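Local coordinates for protein trans-4-hydroxy-L-proline dehydratase (Clostridioides difficile 70-100-2010, PDB 6VXC) that dehydrates trans-4-hydroxy-L-proline to (S)-1-pyrroline-5-carboxylate by glycyl radical chemistry, a step in the anaerobic breakdown of hydroxyproline, at residues 411-416 with 424-429; 628-633 with 710-715. All blocks are in the same frame, centred on the assembly; numbering follows the deposited sequence.

Interaction 1 comes first along the chain and closes before interaction 2 opens; their centres lie 24 Å apart, and their nearest atoms stay about 7 Å from each other without touching. Interaction 1 is buried and local: helix 407-418 packs on strand 426-428, the middle strand of a mixed five-stranded sheet. Interaction 2 lies nearer the surface and joins parts of the chain separated by 76 residues, tying the start of helix 630-647, in the pyruvate formate lyase-like part, to segment 710-715, which continues from helix 703-711 in the glycine radical part. One is thus apolar packing inside a beta-alpha-beta unit, the other an ionic link between these two parts of the enzyme.

Interaction 1 (411-416 with 424-429); sequences KRACEI and PAFYNT
The backbones of segments 411-416 and 424-429 come nearest at Ala-413 and Pro-424, whose CA atoms are 6.7 Å apart. This is the helix-to-strand packing of a beta-alpha-beta unit: strand 396-401, helix 407-418 and strand 426-428 follow one another, and the two strands run parallel in the mixed sheet. The small alanine at the nearest point suits so close an approach. Ala-413 CB points at the strand, meets Phe-426 CE2 at 3.6 Å and touches Pro-424 CG at 4.0 Å.

Phe-426 reaches from the strand toward the helix, with CG anti to its own carbonyl carbon (chi1 -56°). There Phe-426 CZ lies 3.9 Å from Cys-414 SG. Cys-414 SG stands 4.8 Å from the centroid of the Phe-426 ring and 52° off the ring normal, an oblique sulfur-aromatic contact. Although Cys-414 CB is directed away from the strand, its small polarisable sulfur still fits against the ring. Leu-410 of the same helix, Val-399 and Ile-401 of the neighbouring strand and Phe-749 of helix 734-750 also touch Phe-426, so the ring sits in an apolar layer between helices and sheet. The packing is structural, but Tyr-427, next along the strand, hydrogen-bonds through OH to the backbone O of Cys-454, by similarity the thiyl radical residue.

Pro-424, preceded by a cis peptide bond, packs its rigid ring against the side of helix 407-418, beside Ala-413. Ile-416, branched and suited to a buried layer, crosses it at about a right angle. Its CG2, the branch anti to the backbone N, makes the contact, while CD1 lies above one face of the Arg-412 guanidinium, offset toward its rim. The Pro-424 ring also borders the helix backbone, with CD 3.7 Å from Ala-413 O.

Interaction 2 (628-633 with 710-715); sequences DDDYAD and CAKMDH
Lys-712 NZ gathers three carboxylates, those of Asp-628, Asp-630 and Asp-633, into a salt-bridge network at the N-terminal end of helix 630-647. All three bonds are short. Lys-712 NZ is 2.8 Å from Asp-628 OD1; Asp-630 OD1 and Asp-633 OD2 are each 2.7 Å from Lys-712 NZ. Three acceptors match the three protons of a lysine ammonium, and such a cluster of acids would be expected to favour the charged form.

The oxygens are approached differently. Asp-633 offers the anti lone pair of OD2, and Asp-628 OD1 is met on its anti side, 20° out of the carboxylate plane. Asp-630 OD1 is instead reached from above its plane. Each aspartate crosses the lysine chain at about a right angle. With its chain extended from CG to NZ (chi2 172°), Lys-712 spans the gap between the backbones, and on the way Lys-712 CD passes 3.7 Å from Asp-633 CB. A long flexible residue suits this bridge, just as aspartates such as Asp-630 and Asp-633 are favoured near a helix N-terminus, where their negative charge probably also interacts well with the helix dipole.

Further out, Ser-709 OG hydrogen-bonds both Asp-633 OD2 and Asp-628 N, positioning two members of the cluster. Gln-637 of helix 630-647 meets Lys-712 O, so the lysine backbone is held to the same helix as its ammonium. Asp-629, the N-cap, fixes the helix start by accepting from Tyr-631 N through OD1, from above the carboxylate plane. On the other segment His-715 folds back toward Cys-710. Cys-710 O there receives His-715 NE2 at 2.7 Å and Met-713 N from opposite faces of its carbonyl plane.

Interaction 1 (411-416 with 424-429)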
loop_
_atom_site.group_PDB
_atom_site.type_symbol
_atom_site.label_atom_id
_atom_site.label_comp_id
_atom_site.label_asym_id
_atom_site.label_seq_id
_atom_site.Cartn_x
_atom_site.Cartn_y
_atom_site.Cartn_z
ATOM N N LYS A 411 24.126 7.813 1.795
ATOM C CA LYS A 411 24.195 9.109 2.463
ATOM C C LYS A 411 23.344 10.152 1.749
ATOM O O LYS A 411 22.733 11.007 2.395
ATOM C CB LYS A 411 25.648 9.569 2.592
ATOM C CG LYS A 411 26.421 8.778 3.664
ATOM C CD LYS A 411 27.847 9.282 3.851
ATOM C CE LYS A 411 27.879 10.678 4.467
ATOM N NZ LYS A 411 29.276 11.060 4.856
ATOM N N ARG A 412 23.287 10.097 0.421
ATOM C CA ARG A 412 22.391 10.984 -0.309
ATOM C C ARG A 412 20.935 10.737 0.087
ATOM O O ARG A 412 20.152 11.686 0.230
ATOM C CB ARG A 412 22.590 10.797 -1.811
ATOM C CG ARG A 412 21.670 11.610 -2.671
ATOM C CD ARG A 412 22.053 13.078 -2.684
ATOM N NE ARG A 412 21.233 13.814 -3.643
ATOM C CZ ARG A 412 20.298 14.685 -3.296
ATOM N NH1 ARG A 412 20.091 14.935 -2.009
ATOM N NH2 ARG A 412 19.577 15.302 -4.223
ATOM N N ALA A 413 20.553 9.463 0.245
ATOM C CA ALA A 413 19.209 9.152 0.732
ATOM C C ALA A 413 18.998 9.692 2.142
ATOM O O ALA A 413 17.945 10.265 2.445
ATOM C CB ALA A 413 18.968 7.641 0.698
ATOM N N CYS A 414 19.994 9.539 3.019
ATOM C CA CYS A 414 19.864 10.115 4.355
ATOM C C CYS A 414 19.773 11.636 4.312
ATOM O O CYS A 414 19.057 12.231 5.124
ATOM C CB CYS A 414 21.019 9.675 5.242
ATOM S SG CYS A 414 21.004 7.932 5.654
ATOM N N GLU A 415 20.493 12.285 3.385
ATOM C CA GLU A 415 20.361 13.734 3.239
ATOM C C GLU A 415 18.917 14.137 3.012
ATOM O O GLU A 415 18.438 15.118 3.588
ATOM C CB GLU A 415 21.182 14.249 2.062
ATOM C CG GLU A 415 22.628 14.465 2.283
ATOM C CD GLU A 415 23.268 15.067 1.037
ATOM O OE1 GLU A 415 22.611 15.921 0.392
ATOM O OE2 GLU A 415 24.399 14.653 0.696
ATOM N N ILE A 416 18.217 13.401 2.153
ATOM C CA ILE A 416 16.838 13.746 1.856
ATOM C C ILE A 416 15.947 13.441 3.056
ATOM O O ILE A 416 15.116 14.264 3.447
ATOM C CB ILE A 416 16.371 13.020 0.578
ATOM C CG1 ILE A 416 17.276 13.403 -0.609
ATOM C CG2 ILE A 416 14.941 13.366 0.269
ATOM C CD1 ILE A 416 17.174 12.442 -1.819
ATOM N N PRO A 424 13.039 9.377 1.732
ATOM C CA PRO A 424 12.687 7.991 1.410
ATOM C C PRO A 424 12.696 7.102 2.649
ATOM O O PRO A 424 13.429 7.393 3.600
ATOM C CB PRO A 424 13.814 7.558 0.466
ATOM C CG PRO A 424 15.030 8.304 1.048
ATOM C CD PRO A 424 14.471 9.654 1.491
ATOM N N ALA A 425 11.903 6.033 2.628
ATOM C CA ALA A 425 12.117 4.941 3.555
ATOM C C ALA A 425 13.261 4.072 3.035
ATOM O O ALA A 425 13.610 4.110 1.852
ATOM C CB ALA A 425 10.850 4.103 3.717
ATOM N N PHE A 426 13.813 3.257 3.924
ATOM C CA PHE A 426 14.945 2.392 3.623
ATOM C C PHE A 426 14.523 0.934 3.761
ATOM O O PHE A 426 13.944 0.555 4.779
ATOM C CB PHE A 426 16.127 2.698 4.563
ATOM C CG PHE A 426 16.583 4.147 4.530
ATOM C CD1 PHE A 426 15.944 5.109 5.299
ATOM C CD2 PHE A 426 17.651 4.534 3.741
ATOM C CE1 PHE A 426 16.358 6.441 5.272
ATOM C CE2 PHE A 426 18.068 5.852 3.711
ATOM C CZ PHE A 426 17.419 6.815 4.472
ATOM N N TYR A 427 14.841 0.117 2.755
ATOM C CA TYR A 427 14.538 -1.310 2.745
ATOM C C TYR A 427 15.818 -2.115 2.569
ATOM O O TYR A 427 16.697 -1.729 1.796
ATOM C CB TYR A 427 13.558 -1.690 1.615
ATOM C CG TYR A 427 12.249 -0.943 1.640
ATOM C CD1 TYR A 427 11.263 -1.276 2.563
ATOM C CD2 TYR A 427 11.994 0.074 0.730
ATOM C CE1 TYR A 427 10.064 -0.589 2.609
ATOM C CE2 TYR A 427 10.802 0.767 0.757
ATOM C CZ TYR A 427 9.835 0.430 1.701
ATOM O OH TYR A 427 8.652 1.114 1.717
ATOM N N ASN A 428 15.892 -3.254 3.260
ATOM C CA ASN A 428 17.076 -4.115 3.286
ATOM C C ASN A 428 17.008 -5.111 2.129
ATOM O O ASN A 428 16.235 -6.074 2.169
ATOM C CB ASN A 428 17.173 -4.831 4.630
ATOM C CG ASN A 428 18.402 -5.720 4.745
ATOM O OD1 ASN A 428 19.103 -5.956 3.768
ATOM N ND2 ASN A 428 18.685 -6.184 5.961
ATOM N N THR A 429 17.832 -4.883 1.105
ATOM C CA THR A 429 17.824 -5.749 -0.074
ATOM C C THR A 429 18.083 -7.205 0.291
ATOM O O THR A 429 17.426 -8.111 -0.244
ATOM C CB THR A 429 18.856 -5.266 -1.094
ATOM O OG1 THR A 429 18.481 -3.978 -1.594
ATOM C CG2 THR A 429 19.003 -6.269 -2.237
#

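Interaction 2 (628-633 with 710-715)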
loop_
_atom_site.group_PDB
_atom_site.type_symbol
_atom_site.label_atom_id
_atom_site.label_comp_id
_atom_site.label_asym_id
_atom_site.label_seq_id
_atom_site.Cartn_x
_atom_site.Cartn_y
_atom_site.Cartn_z
ATOM N N ASP A 628 16.133 -3.473 24.208
ATOM C CA ASP A 628 17.054 -4.600 24.191
ATOM C C ASP A 628 16.979 -5.371 25.507
ATOM O O ASP A 628 17.976 -5.884 26.011
ATOM C CB ASP A 628 18.492 -4.153 23.901
ATOM C CG ASP A 628 19.387 -5.316 23.537
ATOM O OD1 ASP A 628 18.861 -6.369 23.092
ATOM O OD2 ASP A 628 20.602 -5.191 23.742
ATOM N N ASP A 629 15.771 -5.438 26.076
ATOM C CA ASP A 629 15.508 -6.125 27.338
ATOM C C ASP A 629 14.821 -7.457 27.034
ATOM O O ASP A 629 13.651 -7.479 26.646
ATOM C CB ASP A 629 14.643 -5.246 28.242
ATOM C CG ASP A 629 14.396 -5.854 29.611
ATOM O OD1 ASP A 629 14.619 -7.066 29.804
ATOM O OD2 ASP A 629 13.963 -5.093 30.498
ATOM N N ASP A 630 15.547 -8.566 27.239
ATOM C CA ASP A 630 15.050 -9.888 26.853
ATOM C C ASP A 630 13.817 -10.321 27.645
ATOM O O ASP A 630 13.051 -11.149 27.153
ATOM C CB ASP A 630 16.170 -10.926 26.988
ATOM C CG ASP A 630 17.135 -10.900 25.809
ATOM O OD1 ASP A 630 16.717 -10.527 24.685
ATOM O OD2 ASP A 630 18.321 -11.204 26.023
ATOM N N TYR A 631 13.583 -9.769 28.833
ATOM C CA TYR A 631 12.351 -10.105 29.545
ATOM C C TYR A 631 11.135 -9.723 28.710
ATOM O O TYR A 631 10.186 -10.504 28.567
ATOM C CB TYR A 631 12.296 -9.406 30.900
ATOM C CG TYR A 631 11.213 -9.950 31.796
ATOM C CD1 TYR A 631 9.901 -9.532 31.666
ATOM C CD2 TYR A 631 11.511 -10.895 32.774
ATOM C CE1 TYR A 631 8.910 -10.031 32.478
ATOM C CE2 TYR A 631 10.521 -11.400 33.603
ATOM C CZ TYR A 631 9.218 -10.964 33.440
ATOM O OH TYR A 631 8.215 -11.438 34.240
ATOM N N ALA A 632 11.155 -8.520 28.129
ATOM C CA ALA A 632 10.066 -8.111 27.252
ATOM C C ALA A 632 10.234 -8.687 25.844
ATOM O O ALA A 632 9.260 -9.128 25.225
ATOM C CB ALA A 632 9.995 -6.585 27.188
ATOM N N ASP A 633 11.466 -8.715 25.333
ATOM C CA ASP A 633 11.663 -9.079 23.936
ATOM C C ASP A 633 11.396 -10.556 23.675
ATOM O O ASP A 633 10.980 -10.915 22.569
ATOM C CB ASP A 633 13.079 -8.721 23.487
ATOM C CG ASP A 633 13.322 -7.216 23.454
ATOM O OD1 ASP A 633 12.356 -6.444 23.638
ATOM O OD2 ASP A 633 14.479 -6.821 23.207
ATOM N N CYS A 710 14.024 -4.876 17.714
ATOM C CA CYS A 710 13.309 -5.212 16.483
ATOM C C CYS A 710 13.993 -6.332 15.706
ATOM O O CYS A 710 13.323 -7.092 14.999
ATOM C CB CYS A 710 13.180 -3.966 15.594
ATOM S SG CYS A 710 12.100 -2.704 16.267
ATOM N N ALA A 711 15.316 -6.433 15.797
ATOM C CA ALA A 711 16.022 -7.480 15.069
ATOM C C ALA A 711 15.776 -8.873 15.642
ATOM O O ALA A 711 16.052 -9.864 14.957
ATOM C CB ALA A 711 17.519 -7.183 15.050
ATOM N N LYS A 712 15.238 -8.972 16.862
ATOM C CA LYS A 712 14.938 -10.263 17.471
ATOM C C LYS A 712 13.687 -10.901 16.878
ATOM O O LYS A 712 13.447 -12.090 17.102
ATOM C CB LYS A 712 14.797 -10.102 18.990
ATOM C CG LYS A 712 16.084 -9.631 19.670
ATOM C CD LYS A 712 15.852 -9.294 21.145
ATOM C CE LYS A 712 17.079 -8.613 21.759
ATOM N NZ LYS A 712 16.813 -8.271 23.190
ATOM N N MET A 713 12.896 -10.125 16.148
ATOM C CA MET A 713 11.836 -10.643 15.303
ATOM C C MET A 713 12.453 -11.202 14.019
ATOM O O MET A 713 13.362 -10.601 13.443
ATOM C CB MET A 713 10.845 -9.516 15.000
ATOM C CG MET A 713 9.634 -9.883 14.189
ATOM S SD MET A 713 8.595 -8.453 13.832
ATOM C CE MET A 713 7.776 -8.261 15.413
ATOM N N ASP A 714 11.965 -12.364 13.574
ATOM C CA ASP A 714 12.567 -13.008 12.402
ATOM C C ASP A 714 11.938 -12.422 11.141
ATOM O O ASP A 714 10.959 -12.938 10.602
ATOM C CB ASP A 714 12.418 -14.526 12.459
ATOM C CG ASP A 714 13.368 -15.229 11.490
ATOM O OD1 ASP A 714 14.038 -14.520 10.711
ATOM O OD2 ASP A 714 13.467 -16.470 11.516
ATOM N N HIS A 715 12.534 -11.336 10.650
ATOM C CA HIS A 715 12.007 -10.658 9.475
ATOM C C HIS A 715 11.985 -11.562 8.250
ATOM O O HIS A 715 11.109 -11.416 7.396
ATOM C CB HIS A 715 12.828 -9.394 9.198
ATOM C CG HIS A 715 12.881 -8.476 10.373
ATOM N ND1 HIS A 715 11.976 -7.461 10.556
ATOM C CD2 HIS A 715 13.686 -8.463 11.464
ATOM C CE1 HIS A 715 12.220 -6.853 11.705
ATOM N NE2 HIS A 715 13.257 -7.439 12.273
#